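Xyloglucan-specific endo-beta-1,4-glucanase BoGH9A (Bacteroides ovatus, PDB 6DHT) cleaves the beta-1,4-glucan backbone of xyloglucan internally to release xyloglucan oligosaccharides at the cell surface of a gut symbiont. Local coordinates at residues L185-Y190 with M275-R280; Q368-P373 with G448-Y453; E407-A412 with D461-N466; K443-G448 with V558-S563. All coordinates share one frame; numbering follows the deposited sequence. Where two conformers were deposited one is given.

Contact 1: residues L185-Y190 with M275-R280; sequences LMQSIY and MAQSSR. With EDO (1,2-ethanediol), chain I.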
loop_
_atom_site.group_PDB
_atom_site.type_symbol
_atom_site.label_atom_id
_atom_site.label_comp_id
_atom_site.label_asym_id
_atom_site.label_seq_id
_atom_site.Cartn_x
_atom_site.Cartn_y
_atom_site.Cartn_z
ATOM N N LEU A 185 -4.334 -4.940 -4.549
ATOM C CA LEU A 185 -4.544 -3.498 -4.506
ATOM C C LEU A 185 -3.758 -2.814 -5.628
ATOM O O LEU A 185 -4.322 -1.996 -6.366
ATOM C CB LEU A 185 -4.134 -2.942 -3.133
ATOM C CG LEU A 185 -4.262 -1.419 -3.002
ATOM C CD1 LEU A 185 -5.679 -0.943 -3.258
ATOM C CD2 LEU A 185 -3.788 -0.992 -1.628
ATOM N N MET A 186 -2.478 -3.145 -5.784
ATOM C CA MET A 186 -1.663 -2.488 -6.787
ATOM C C MET A 186 -2.180 -2.803 -8.179
ATOM O O MET A 186 -2.205 -1.928 -9.053
ATOM C CB MET A 186 -0.182 -2.812 -6.635
ATOM C CG MET A 186 0.407 -2.208 -5.366
ATOM S SD MET A 186 2.156 -2.508 -5.148
ATOM C CE MET A 186 2.150 -4.186 -4.608
ATOM N N GLN A 187 -2.587 -4.041 -8.394
ATOM C CA GLN A 187 -3.129 -4.450 -9.699
ATOM C C GLN A 187 -4.513 -3.868 -9.963
ATOM O O GLN A 187 -4.940 -3.781 -11.128
ATOM C CB GLN A 187 -3.077 -5.996 -9.850
ATOM C CG GLN A 187 -1.646 -6.461 -10.040
ATOM C CD GLN A 187 -1.430 -7.927 -10.411
ATOM O OE1 GLN A 187 -0.343 -8.253 -10.885
ATOM N NE2 GLN A 187 -2.388 -8.795 -10.145
ATOM N N SER A 188 -5.247 -3.459 -8.934
ATOM C CA SER A 188 -6.502 -2.723 -9.139
ATOM C C SER A 188 -6.167 -1.374 -9.789
ATOM O O SER A 188 -6.793 -0.966 -10.780
ATOM C CB SER A 188 -7.248 -2.492 -7.817
ATOM O OG SER A 188 -7.617 -3.718 -7.205
ATOM N N ILE A 189 -5.171 -0.667 -9.270
ATOM C CA ILE A 189 -4.829 0.642 -9.824
ATOM C C ILE A 189 -4.160 0.486 -11.205
ATOM O O ILE A 189 -4.406 1.280 -12.133
ATOM C CB ILE A 189 -3.975 1.472 -8.797
ATOM C CG1 ILE A 189 -4.886 2.174 -7.762
ATOM C CG2 ILE A 189 -3.121 2.532 -9.459
ATOM C CD1 ILE A 189 -5.689 1.309 -6.920
ATOM N N TYR A 190 -3.344 -0.550 -11.353
ATOM C CA TYR A 190 -2.752 -0.861 -12.656
ATOM C C TYR A 190 -3.792 -0.892 -13.790
ATOM O O TYR A 190 -3.586 -0.318 -14.869
ATOM C CB TYR A 190 -2.019 -2.211 -12.575
ATOM C CG TYR A 190 -1.541 -2.662 -13.930
ATOM C CD1 TYR A 190 -0.344 -2.181 -14.457
ATOM C CD2 TYR A 190 -2.295 -3.563 -14.681
ATOM C CE1 TYR A 190 0.061 -2.549 -15.745
ATOM C CE2 TYR A 190 -1.898 -3.932 -15.914
ATOM C CZ TYR A 190 -0.713 -3.450 -16.435
ATOM O OH TYR A 190 -0.367 -3.858 -17.724
ATOM N N MET A 275 -4.807 -14.573 -8.107
ATOM C CA MET A 275 -4.417 -15.399 -9.243
ATOM C C MET A 275 -5.418 -15.257 -10.407
ATOM O O MET A 275 -5.005 -15.139 -11.549
ATOM C CB MET A 275 -4.229 -16.860 -8.798
ATOM C CG MET A 275 -2.981 -17.050 -7.951
ATOM S SD MET A 275 -1.510 -16.750 -8.908
ATOM C CE MET A 275 -0.280 -16.776 -7.612
ATOM N N ALA A 276 -6.699 -15.201 -10.079
ATOM C CA ALA A 276 -7.719 -14.942 -11.095
ATOM C C ALA A 276 -7.509 -13.550 -11.739
ATOM O O ALA A 276 -7.561 -13.403 -12.967
ATOM C CB ALA A 276 -9.090 -15.057 -10.482
ATOM N N GLN A 277 -7.283 -12.533 -10.901
ATOM C CA GLN A 277 -6.948 -11.200 -11.384
ATOM C C GLN A 277 -5.721 -11.249 -12.296
ATOM O O GLN A 277 -5.723 -10.730 -13.402
ATOM C CB GLN A 277 -6.658 -10.304 -10.174
ATOM C CG GLN A 277 -6.486 -8.805 -10.455
ATOM C CD GLN A 277 -5.916 -8.063 -9.264
ATOM O OE1 GLN A 277 -4.919 -8.475 -8.679
ATOM N NE2 GLN A 277 -6.557 -6.980 -8.898
ATOM N N SER A 278 -4.635 -11.839 -11.781
ATOM C CA SER A 278 -3.380 -11.900 -12.524
ATOM C C SER A 278 -3.509 -12.637 -13.865
ATOM O O SER A 278 -2.821 -12.299 -14.828
ATOM C CB SER A 278 -2.282 -12.540 -11.671
ATOM O OG SER A 278 -2.094 -11.777 -10.480
ATOM N N SER A 279 -4.360 -13.659 -13.901
ATOM C CA SER A 279 -4.575 -14.414 -15.128
ATOM C C SER A 279 -4.948 -13.467 -16.264
ATOM O O SER A 279 -4.422 -13.579 -17.370
ATOM C CB SER A 279 -5.673 -15.449 -14.921
ATOM O OG SER A 279 -5.785 -16.233 -16.094
ATOM N N ARG A 280 -5.840 -12.515 -15.990
ATOM C CA ARG A 280 -6.256 -11.563 -17.015
ATOM C C ARG A 280 -5.131 -10.614 -17.390
ATOM O O ARG A 280 -4.901 -10.310 -18.561
ATOM C CB ARG A 280 -7.454 -10.732 -16.538
ATOM C CG ARG A 280 -8.652 -11.528 -16.124
ATOM C CD ARG A 280 -9.888 -10.639 -15.915
ATOM N NE ARG A 280 -9.694 -9.529 -14.983
ATOM C CZ ARG A 280 -9.879 -9.600 -13.663
ATOM N NH1 ARG A 280 -10.255 -10.738 -13.108
ATOM N NH2 ARG A 280 -9.670 -8.528 -12.901
HETATM C C1 EDO I . -5.404 -6.257 -18.578
HETATM O O1 EDO I . -6.378 -7.298 -18.400
HETATM C C2 EDO I . -6.124 -4.922 -18.449
HETATM O O2 EDO I . -7.107 -5.008 -17.407
#
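Gln187 and Gln277 make a buried contact between two helices of the (alpha/alpha)6 barrel, the catalytic fold of glycoside hydrolase family 9. Gln187 lies on helix 176-192 and Gln277 on helix 265-281. The two segments run broadly in the same direction, 32° apart. Their axes come no closer than 10.8 Å, so long polar side chains span the gap. The two amide planes are turned 65° against each other and do not stack.

Gln187 is the donor across the contact. Its outstretched chain brings the amide to the other helix. Both N-H groups of NE2 are used. Gln187 NE2 bonds to Gln277 OE1 at 2.9 Å, approaching from above the carbonyl plane and not on a lone pair. The second N-H runs from Gln187 NE2 to Ser278 OG at 3.0 Å and is nearly straight. Both acceptors lie close to the Gln187 amide plane, which fixes the rotation of that group. Ser278 OG is also bonded to Val274 O.

Gln277 has CG anti to the backbone N (chi1 -171°), and its outstretched chain reaches helix 176-192. Its NE2 bonds to Gly184 O, which also pairs with Ser188 OG. Its amide is therefore held at both ends. A leucine in place of Gln187 would probably leave Gln277 OE1 and Ser278 OG without their donor from the facing helix. The Gln277 amide also leans on the Gln187 stem, with Gln277 OE1 3.3 Å from Gln187 CB.

Contact 2: residues Q368-P373 with G448-Y453; sequences QIYTAP and GVSLMY
This is a buried loop-to-helix contact, in which Tyr370 and Ser450 meet through their hydroxyls. Tyr370 belongs to the loop between helix 356-364 and helix 379-386. Ser450 sits on helix 439-458. The hydrogen bond runs from Tyr370 OH to Ser450 OG and is short, at 2.7 Å. Ser450 OG is bonded as well to Asn446 O, one turn back on its own helix. This second bond helps to hold the serine hydroxyl in place as an acceptor.

The tyrosine has CG anti to the backbone N (chi1 180°), which lets the ring span from the loop to helix 439-458. Ser450 lies at the ring edge, with OG near the ring plane and 3.3 Å from Tyr370 CE2. Beside the tyrosine, Ala372 CB approaches Ser450 OG to 3.9 Å. Pro373 CD comes to 4.0 Å from the same Ser450 OG, so three loop residues gather round one serine. Tyr411 of helix 395-416 packs edge-to-face with the Tyr370 ring. Helix 379-386 supports this ring through Ala380, Ile383 and Phe384.

A phenylalanine at Tyr370 would probably keep the ring packing but leave Ser450 OG without its donor from the loop. The same loop goes on to Gly376, a calcium ligand. The arrangement is that of an inter-helix loop packed on a helix of the (alpha/alpha)6 barrel of family 9 glycosidases.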
loop_
_atom_site.group_PDB
_atom_site.type_symbol
_atom_site.label_atom_id
_atom_site.label_comp_id
_atom_site.label_asym_id
_atom_site.label_seq_id
_atom_site.Cartn_x
_atom_site.Cartn_y
_atom_site.Cartn_z
ATOM N N GLN A 368 -22.676 -4.453 2.181
ATOM C CA GLN A 368 -23.826 -3.561 2.262
ATOM C C GLN A 368 -23.367 -2.098 2.251
ATOM O O GLN A 368 -24.122 -1.202 1.870
ATOM C CB GLN A 368 -24.664 -3.868 3.514
ATOM C CG GLN A 368 -25.298 -5.271 3.530
ATOM C CD GLN A 368 -26.129 -5.580 2.289
ATOM O OE1 GLN A 368 -26.936 -4.759 1.832
ATOM N NE2 GLN A 368 -25.931 -6.775 1.734
ATOM N N ILE A 369 -22.113 -1.869 2.639
ATOM C CA ILE A 369 -21.535 -0.531 2.744
ATOM C C ILE A 369 -20.120 -0.553 2.127
ATOM O O ILE A 369 -19.534 -1.628 1.988
ATOM C CB ILE A 369 -21.480 -0.144 4.227
ATOM C CG1 ILE A 369 -21.184 1.342 4.413
ATOM C CG2 ILE A 369 -20.459 -1.000 4.959
ATOM C CD1 ILE A 369 -21.212 1.785 5.879
ATOM N N TYR A 370 -19.596 0.604 1.721
ATOM C CA TYR A 370 -18.207 0.687 1.266
ATOM C C TYR A 370 -17.286 0.962 2.466
ATOM O O TYR A 370 -17.581 1.826 3.291
ATOM C CB TYR A 370 -18.005 1.789 0.225
ATOM C CG TYR A 370 -16.575 1.865 -0.227
ATOM C CD1 TYR A 370 -16.124 1.102 -1.301
ATOM C CD2 TYR A 370 -15.652 2.662 0.453
ATOM C CE1 TYR A 370 -14.797 1.140 -1.692
ATOM C CE2 TYR A 370 -14.333 2.701 0.063
ATOM C CZ TYR A 370 -13.902 1.939 -0.996
ATOM O OH TYR A 370 -12.588 1.961 -1.419
ATOM N N THR A 371 -16.188 0.212 2.554
ATOM C CA THR A 371 -15.119 0.480 3.524
ATOM C C THR A 371 -13.822 0.430 2.748
ATOM O O THR A 371 -13.716 -0.292 1.771
ATOM C CB THR A 371 -15.071 -0.570 4.635
ATOM O OG1 THR A 371 -14.986 -1.870 4.055
ATOM C CG2 THR A 371 -16.315 -0.492 5.502
ATOM N N ALA A 372 -12.828 1.198 3.182
ATOM C CA ALA A 372 -11.553 1.262 2.472
ATOM C C ALA A 372 -10.882 -0.099 2.512
ATOM O O ALA A 372 -11.134 -0.900 3.431
ATOM C CB ALA A 372 -10.655 2.311 3.123
ATOM N N PRO A 373 -10.012 -0.378 1.530
ATOM C CA PRO A 373 -9.299 -1.659 1.526
ATOM C C PRO A 373 -8.314 -1.807 2.688
ATOM O O PRO A 373 -7.749 -0.816 3.155
ATOM C CB PRO A 373 -8.590 -1.652 0.156
ATOM C CG PRO A 373 -8.414 -0.207 -0.165
ATOM C CD PRO A 373 -9.654 0.465 0.376
ATOM N N GLY A 448 -7.639 8.099 0.642
ATOM C CA GLY A 448 -7.270 8.743 -0.608
ATOM C C GLY A 448 -7.572 7.914 -1.840
ATOM O O GLY A 448 -8.115 8.427 -2.809
ATOM N N VAL A 449 -7.200 6.639 -1.814
ATOM C CA VAL A 449 -7.470 5.729 -2.932
ATOM C C VAL A 449 -8.984 5.673 -3.184
ATOM O O VAL A 449 -9.435 5.713 -4.338
ATOM C CB VAL A 449 -6.911 4.320 -2.650
ATOM C CG1 VAL A 449 -7.354 3.326 -3.726
ATOM C CG2 VAL A 449 -5.402 4.328 -2.591
ATOM N N SER A 450 -9.760 5.536 -2.115
ATOM C CA SER A 450 -11.225 5.489 -2.195
ATOM C C SER A 450 -11.783 6.765 -2.836
ATOM O O SER A 450 -12.676 6.721 -3.714
ATOM C CB SER A 450 -11.830 5.238 -0.828
ATOM O OG SER A 450 -11.325 4.064 -0.250
ATOM N N LEU A 451 -11.257 7.922 -2.431
ATOM C CA LEU A 451 -11.682 9.200 -3.021
ATOM C C LEU A 451 -11.314 9.300 -4.480
ATOM O O LEU A 451 -12.075 9.849 -5.288
ATOM C CB LEU A 451 -11.049 10.355 -2.218
ATOM C CG LEU A 451 -11.641 10.526 -0.825
ATOM C CD1 LEU A 451 -10.771 11.436 0.024
ATOM C CD2 LEU A 451 -13.077 11.082 -0.911
ATOM N N MET A 452 -10.149 8.800 -4.853
ATOM C CA MET A 452 -9.743 8.780 -6.240
ATOM C C MET A 452 -10.734 7.926 -7.067
ATOM O O MET A 452 -11.161 8.313 -8.163
ATOM C CB MET A 452 -8.286 8.273 -6.305
ATOM C CG MET A 452 -7.651 8.221 -7.674
ATOM S SD MET A 452 -8.161 6.820 -8.694
ATOM C CE MET A 452 -7.504 5.455 -7.709
ATOM N N TYR A 453 -11.119 6.763 -6.546
ATOM C CA TYR A 453 -12.137 5.972 -7.232
ATOM C C TYR A 453 -13.460 6.723 -7.317
ATOM O O TYR A 453 -14.145 6.663 -8.336
ATOM C CB TYR A 453 -12.391 4.641 -6.524
ATOM C CG TYR A 453 -11.491 3.507 -6.985
ATOM C CD1 TYR A 453 -11.814 2.747 -8.099
ATOM C CD2 TYR A 453 -10.307 3.231 -6.331
ATOM C CE1 TYR A 453 -10.981 1.718 -8.531
ATOM C CE2 TYR A 453 -9.467 2.209 -6.746
ATOM C CZ TYR A 453 -9.811 1.469 -7.852
ATOM O OH TYR A 453 -8.995 0.442 -8.293
#

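Contact 3: residues E407-A412 with D461-N466; sequences ELLKYA and DVYLTN. With EDO (1,2-ethanediol), chain N.
Leu409 and Ala412 pack against the ring of Tyr463, joining helix 395-416 to helix 461-474 in the (alpha/alpha)6 barrel domain. The contact between the two segments is apolar.

Along the first helix, Glu407 OE2 forms a salt bridge with Lys410 NZ at 3.2 Å, met on the syn side of the carboxylate. This pair lies within one helix, one turn apart and away from Tyr463. Leu409, between them in sequence, turns the end of its side chain to the other helix. The leucine crosses the tyrosine at about a right angle, and Leu409 CD2 lies 4.0 Å from Tyr463 CE2. The same Leu409 CD2 is 3.9 Å from Tyr463 OH. Ala412 points at the partner helix, and its CB comes to 3.5 Å from Tyr463 CE1. The small alanine lets the ring come close to the helix backbone.

Tyr463 has CG anti to its carbonyl carbon (chi1 -66°), which carries the ring across to both residues. Its hydroxyl is bonded to Asp413 OD1, just beyond Ala412, so the ring has a polar anchor at its far end. Thr458 of helix 439-458 also touches Leu409 and Tyr463.

Within the second helix, Val462 O is gripped by two donors. Asn466 N and Asn466 ND2 reach Val462 O from opposite faces of its plane, with Asn466 ND2 2.9 Å from Val462 O.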
loop_
_atom_site.group_PDB
_atom_site.type_symbol
_atom_site.label_atom_id
_atom_site.label_comp_id
_atom_site.label_asym_id
_atom_site.label_seq_id
_atom_site.Cartn_x
_atom_site.Cartn_y
_atom_site.Cartn_z
ATOM N N GLU A 407 -22.757 3.185 -2.741
ATOM C CA GLU A 407 -22.147 3.031 -1.425
ATOM C C GLU A 407 -20.785 3.696 -1.377
ATOM O O GLU A 407 -20.456 4.347 -0.381
ATOM C CB GLU A 407 -22.047 1.568 -1.019
ATOM C CG GLU A 407 -23.403 0.926 -0.684
ATOM C CD GLU A 407 -24.247 1.770 0.283
ATOM O OE1 GLU A 407 -23.705 2.219 1.325
ATOM O OE2 GLU A 407 -25.446 1.999 -0.009
ATOM N N LEU A 408 -20.014 3.616 -2.455
ATOM C CA LEU A 408 -18.717 4.305 -2.487
ATOM C C LEU A 408 -18.910 5.812 -2.326
ATOM O O LEU A 408 -18.163 6.492 -1.580
ATOM C CB LEU A 408 -17.981 4.025 -3.778
ATOM C CG LEU A 408 -16.742 4.872 -4.085
ATOM C CD1 LEU A 408 -15.643 4.628 -3.114
ATOM C CD2 LEU A 408 -16.263 4.618 -5.491
ATOM N N LEU A 409 -19.923 6.359 -2.976
ATOM C CA LEU A 409 -20.147 7.802 -2.953
ATOM C C LEU A 409 -20.681 8.265 -1.607
ATOM O O LEU A 409 -20.389 9.392 -1.176
ATOM C CB LEU A 409 -21.091 8.206 -4.069
ATOM C CG LEU A 409 -20.487 7.943 -5.447
ATOM C CD1 LEU A 409 -21.452 8.428 -6.513
ATOM C CD2 LEU A 409 -19.124 8.599 -5.641
ATOM N N LYS A 410 -21.449 7.417 -0.945
ATOM C CA LYS A 410 -21.954 7.716 0.389
ATOM C C LYS A 410 -20.786 7.820 1.354
ATOM O O LYS A 410 -20.737 8.721 2.199
ATOM C CB LYS A 410 -22.899 6.622 0.874
ATOM C CG LYS A 410 -24.297 6.724 0.337
ATOM C CD LYS A 410 -25.191 5.709 1.045
ATOM C CE LYS A 410 -26.540 5.590 0.362
ATOM N NZ LYS A 410 -27.315 4.404 0.831
ATOM N N TYR A 411 -19.859 6.874 1.244
ATOM C CA TYR A 411 -18.641 6.874 2.044
ATOM C C TYR A 411 -17.841 8.134 1.753
ATOM O O TYR A 411 -17.410 8.807 2.704
ATOM C CB TYR A 411 -17.815 5.612 1.757
ATOM C CG TYR A 411 -16.364 5.685 2.172
ATOM C CD1 TYR A 411 -15.419 6.167 1.299
ATOM C CD2 TYR A 411 -15.958 5.228 3.396
ATOM C CE1 TYR A 411 -14.089 6.221 1.656
ATOM C CE2 TYR A 411 -14.639 5.281 3.770
ATOM C CZ TYR A 411 -13.712 5.779 2.881
ATOM O OH TYR A 411 -12.383 5.828 3.263
ATOM N N ALA A 412 -17.643 8.459 0.481
ATOM C CA ALA A 412 -16.794 9.577 0.073
ATOM C C ALA A 412 -17.362 10.902 0.561
ATOM O O ALA A 412 -16.637 11.763 1.044
ATOM C CB ALA A 412 -16.626 9.614 -1.424
ATOM N N ASP A 461 -14.626 16.785 -9.278
ATOM C CA ASP A 461 -13.279 17.185 -8.904
ATOM C C ASP A 461 -13.070 17.205 -7.396
ATOM O O ASP A 461 -11.962 16.959 -6.937
ATOM C CB ASP A 461 -12.955 18.581 -9.461
ATOM C CG ASP A 461 -12.693 18.586 -10.959
ATOM O OD1 ASP A 461 -12.262 17.564 -11.525
ATOM O OD2 ASP A 461 -12.894 19.647 -11.583
ATOM N N VAL A 462 -14.112 17.478 -6.616
ATOM C CA VAL A 462 -13.962 17.584 -5.166
ATOM C C VAL A 462 -13.378 16.307 -4.549
ATOM O O VAL A 462 -12.602 16.359 -3.603
ATOM C CB VAL A 462 -15.310 17.985 -4.498
ATOM C CG1 VAL A 462 -16.348 16.892 -4.645
ATOM C CG2 VAL A 462 -15.117 18.369 -3.056
ATOM N N TYR A 463 -13.741 15.149 -5.084
ATOM C CA TYR A 463 -13.213 13.919 -4.515
ATOM C C TYR A 463 -11.698 13.813 -4.765
ATOM O O TYR A 463 -10.939 13.412 -3.876
ATOM C CB TYR A 463 -13.921 12.748 -5.169
ATOM C CG TYR A 463 -15.406 12.629 -4.872
ATOM C CD1 TYR A 463 -15.905 12.663 -3.585
ATOM C CD2 TYR A 463 -16.306 12.443 -5.908
ATOM C CE1 TYR A 463 -17.246 12.524 -3.331
ATOM C CE2 TYR A 463 -17.642 12.286 -5.666
ATOM C CZ TYR A 463 -18.113 12.328 -4.393
ATOM O OH TYR A 463 -19.461 12.183 -4.152
ATOM N N LEU A 464 -11.268 14.160 -5.967
ATOM C CA LEU A 464 -9.853 14.124 -6.319
ATOM C C LEU A 464 -9.059 15.166 -5.526
ATOM O O LEU A 464 -7.956 14.896 -5.056
ATOM C CB LEU A 464 -9.681 14.303 -7.819
ATOM C CG LEU A 464 -8.260 14.181 -8.343
ATOM C CD1 LEU A 464 -7.729 12.804 -8.029
ATOM C CD2 LEU A 464 -8.224 14.448 -9.821
ATOM N N THR A 465 -9.644 16.348 -5.353
ATOM C CA THR A 465 -9.004 17.400 -4.589
ATOM C C THR A 465 -8.704 16.889 -3.199
ATOM O O THR A 465 -7.615 17.149 -2.642
ATOM C CB THR A 465 -9.924 18.622 -4.529
ATOM O OG1 THR A 465 -10.023 19.177 -5.832
ATOM C CG2 THR A 465 -9.352 19.693 -3.622
ATOM N N ASN A 466 -9.650 16.171 -2.604
ATOM C CA ASN A 466 -9.463 15.633 -1.277
ATOM C C ASN A 466 -8.431 14.492 -1.196
ATOM O O ASN A 466 -7.756 14.318 -0.184
ATOM C CB ASN A 466 -10.818 15.269 -0.653
ATOM C CG ASN A 466 -11.509 16.486 -0.068
ATOM O OD1 ASN A 466 -11.180 16.885 1.043
ATOM N ND2 ASN A 466 -12.450 17.060 -0.797
HETATM C C1 EDO N . -9.399 18.516 -10.273
HETATM O O1 EDO N . -9.776 17.331 -10.984
HETATM C C2 EDO N . -9.407 18.235 -8.774
HETATM O O2 EDO N . -8.089 17.894 -8.324
#

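Contact 4: residues K443-G448 with V558-S563; sequences KCMNQG and VALASS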
loop_
_atom_site.group_PDB
_atom_site.type_symbol
_atom_site.label_atom_id
_atom_site.label_comp_id
_atom_site.label_asym_id
_atom_site.label_seq_id
_atom_site.Cartn_x
_atom_site.Cartn_y
_atom_site.Cartn_z
ATOM N N LYS A 443 -5.480 4.091 6.726
ATOM C CA LYS A 443 -6.521 5.086 6.705
ATOM C C LYS A 443 -6.191 6.232 5.775
ATOM O O LYS A 443 -6.950 6.511 4.860
ATOM C CB LYS A 443 -6.873 5.581 8.093
ATOM C CG LYS A 443 -8.137 6.400 8.084
ATOM C CD LYS A 443 -8.752 6.519 9.433
ATOM C CE LYS A 443 -10.133 7.115 9.304
ATOM N NZ LYS A 443 -10.708 7.431 10.628
ATOM N N CYS A 444 -5.080 6.931 5.962
ATOM C CA CYS A 444 -4.845 8.118 5.139
ATOM C C CYS A 444 -4.729 7.786 3.636
ATOM O O CYS A 444 -5.448 8.333 2.806
ATOM C CB CYS A 444 -3.619 8.875 5.646
ATOM S SG CYS A 444 -3.361 10.470 4.877
ATOM N N MET A 445 -3.812 6.882 3.299
ATOM C CA MET A 445 -3.648 6.528 1.891
ATOM C C MET A 445 -4.901 5.851 1.336
ATOM O O MET A 445 -5.359 6.196 0.251
ATOM C CB MET A 445 -2.461 5.585 1.664
ATOM C CG MET A 445 -1.097 6.189 1.758
ATOM S SD MET A 445 -0.705 7.410 0.541
ATOM C CE MET A 445 -1.166 8.916 1.416
ATOM N N ASN A 446 -5.452 4.881 2.058
ATOM C CA ASN A 446 -6.547 4.107 1.458
ATOM C C ASN A 446 -7.851 4.899 1.425
ATOM O O ASN A 446 -8.712 4.655 0.575
ATOM C CB ASN A 446 -6.676 2.724 2.102
ATOM C CG ASN A 446 -5.578 1.823 1.665
ATOM O OD1 ASN A 446 -4.886 2.116 0.691
ATOM N ND2 ASN A 446 -5.347 0.761 2.411
ATOM N N GLN A 447 -7.994 5.870 2.306
ATOM C CA GLN A 447 -9.076 6.852 2.156
ATOM C C GLN A 447 -8.874 7.660 0.873
ATOM O O GLN A 447 -9.809 7.853 0.086
ATOM C CB GLN A 447 -9.089 7.781 3.371
ATOM C CG GLN A 447 -10.184 8.777 3.448
ATOM C CD GLN A 447 -10.053 9.561 4.728
ATOM O OE1 GLN A 447 -9.390 10.591 4.763
ATOM N NE2 GLN A 447 -10.595 9.026 5.804
ATOM N N GLY A 448 -7.639 8.099 0.642
ATOM C CA GLY A 448 -7.270 8.743 -0.608
ATOM C C GLY A 448 -7.572 7.914 -1.840
ATOM O O GLY A 448 -8.115 8.427 -2.809
ATOM N N VAL A 558 1.898 3.046 -3.345
ATOM C CA VAL A 558 1.957 2.886 -4.805
ATOM C C VAL A 558 0.602 3.202 -5.428
ATOM O O VAL A 558 0.516 3.905 -6.444
ATOM C CB VAL A 558 2.337 1.437 -5.167
ATOM C CG1 VAL A 558 2.056 1.135 -6.642
ATOM C CG2 VAL A 558 3.794 1.135 -4.863
ATOM N N ALA A 559 -0.461 2.700 -4.803
ATOM C CA ALA A 559 -1.819 2.938 -5.316
ATOM C C ALA A 559 -2.145 4.424 -5.403
ATOM O O ALA A 559 -2.582 4.895 -6.467
ATOM C CB ALA A 559 -2.861 2.226 -4.472
ATOM N N LEU A 560 -1.931 5.161 -4.325
ATOM C CA LEU A 560 -2.348 6.574 -4.314
ATOM C C LEU A 560 -1.366 7.436 -5.099
ATOM O O LEU A 560 -1.776 8.271 -5.897
ATOM C CB LEU A 560 -2.544 7.135 -2.891
ATOM C CG LEU A 560 -3.251 8.494 -2.916
ATOM C CD1 LEU A 560 -4.620 8.478 -3.646
ATOM C CD2 LEU A 560 -3.394 8.997 -1.500
ATOM N N ALA A 561 -0.070 7.262 -4.886
ATOM C CA ALA A 561 0.890 8.118 -5.584
ATOM C C ALA A 561 0.814 7.949 -7.106
ATOM O O ALA A 561 0.922 8.927 -7.849
ATOM C CB ALA A 561 2.276 7.845 -5.114
ATOM N N SER A 562 0.677 6.701 -7.572
ATOM C CA SER A 562 0.650 6.443 -9.006
ATOM C C SER A 562 -0.590 7.030 -9.610
ATOM O O SER A 562 -0.516 7.661 -10.666
ATOM C CB SER A 562 0.662 4.968 -9.298
ATOM O OG SER A 562 1.809 4.338 -8.721
ATOM N N SER A 563 -1.743 6.809 -8.987
ATOM C CA SER A 563 -2.988 7.337 -9.539
ATOM C C SER A 563 -3.049 8.865 -9.509
ATOM O O SER A 563 -3.500 9.475 -10.476
ATOM C CB SER A 563 -4.209 6.715 -8.858
ATOM O OG SER A 563 -4.302 7.034 -7.491
#
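Leu560 packs on Met445 and Gly448, joining helix 551-567 to helix 439-458 inside the (alpha/alpha)6 barrel domain. All three residues are buried.

The side-chain packing is apolar. Met445 and Leu560 cross at about a right angle. Leu560 CD2 meets Met445 CE at 3.7 Å and touches SD as well. Two bends in the methionine chain bring SD and CE against Leu560 CD2. Leu560 has CG anti to the backbone N (chi1 -168°), which directs its two methyls at the other helix.

The other methyl packs on main chain. Leu560 CD1 lies 3.5 Å from Gly448 C. A side chain at Gly448 would point at the leucine, and a CB there would fall only 2.6 Å from Leu560 CD2. The missing side chain thus makes room for Leu560. Around this pair, Met471 of helix 461-474 touches Leu560, and Ile474 touches Met445.

The polar bonds stay within each helix. Ser562 turns its hydroxyl back on its own helix, where Ser562 OG donates to Val558 O at 2.7 Å. Ser562 N bonds to the same oxygen, from the opposite face of the carbonyl plane.

Overall arrangement
All four contacts lie in the glycoside hydrolase family 9 domain. Contact 1 closes along the chain before the others open. Contacts 2, 3 and 4 interlock in sequence, because their segments alternate. Helix 439-458 serves contacts 2 and 4, which share Gly448 and have centres about 10 Å apart. Contacts 2 and 3 are closest, about 9 Å between centres; contact 3 uses helices 395-416 and 461-474, which come just before and just after helix 439-458 in the chain. Contact 1 lies about 17 Å from contacts 2 and 4 by centres, yet touches both through helix 176-192. Contacts 1 and 3 do not touch. Together they join parts far apart in sequence within the barrel, away from the annotated sites.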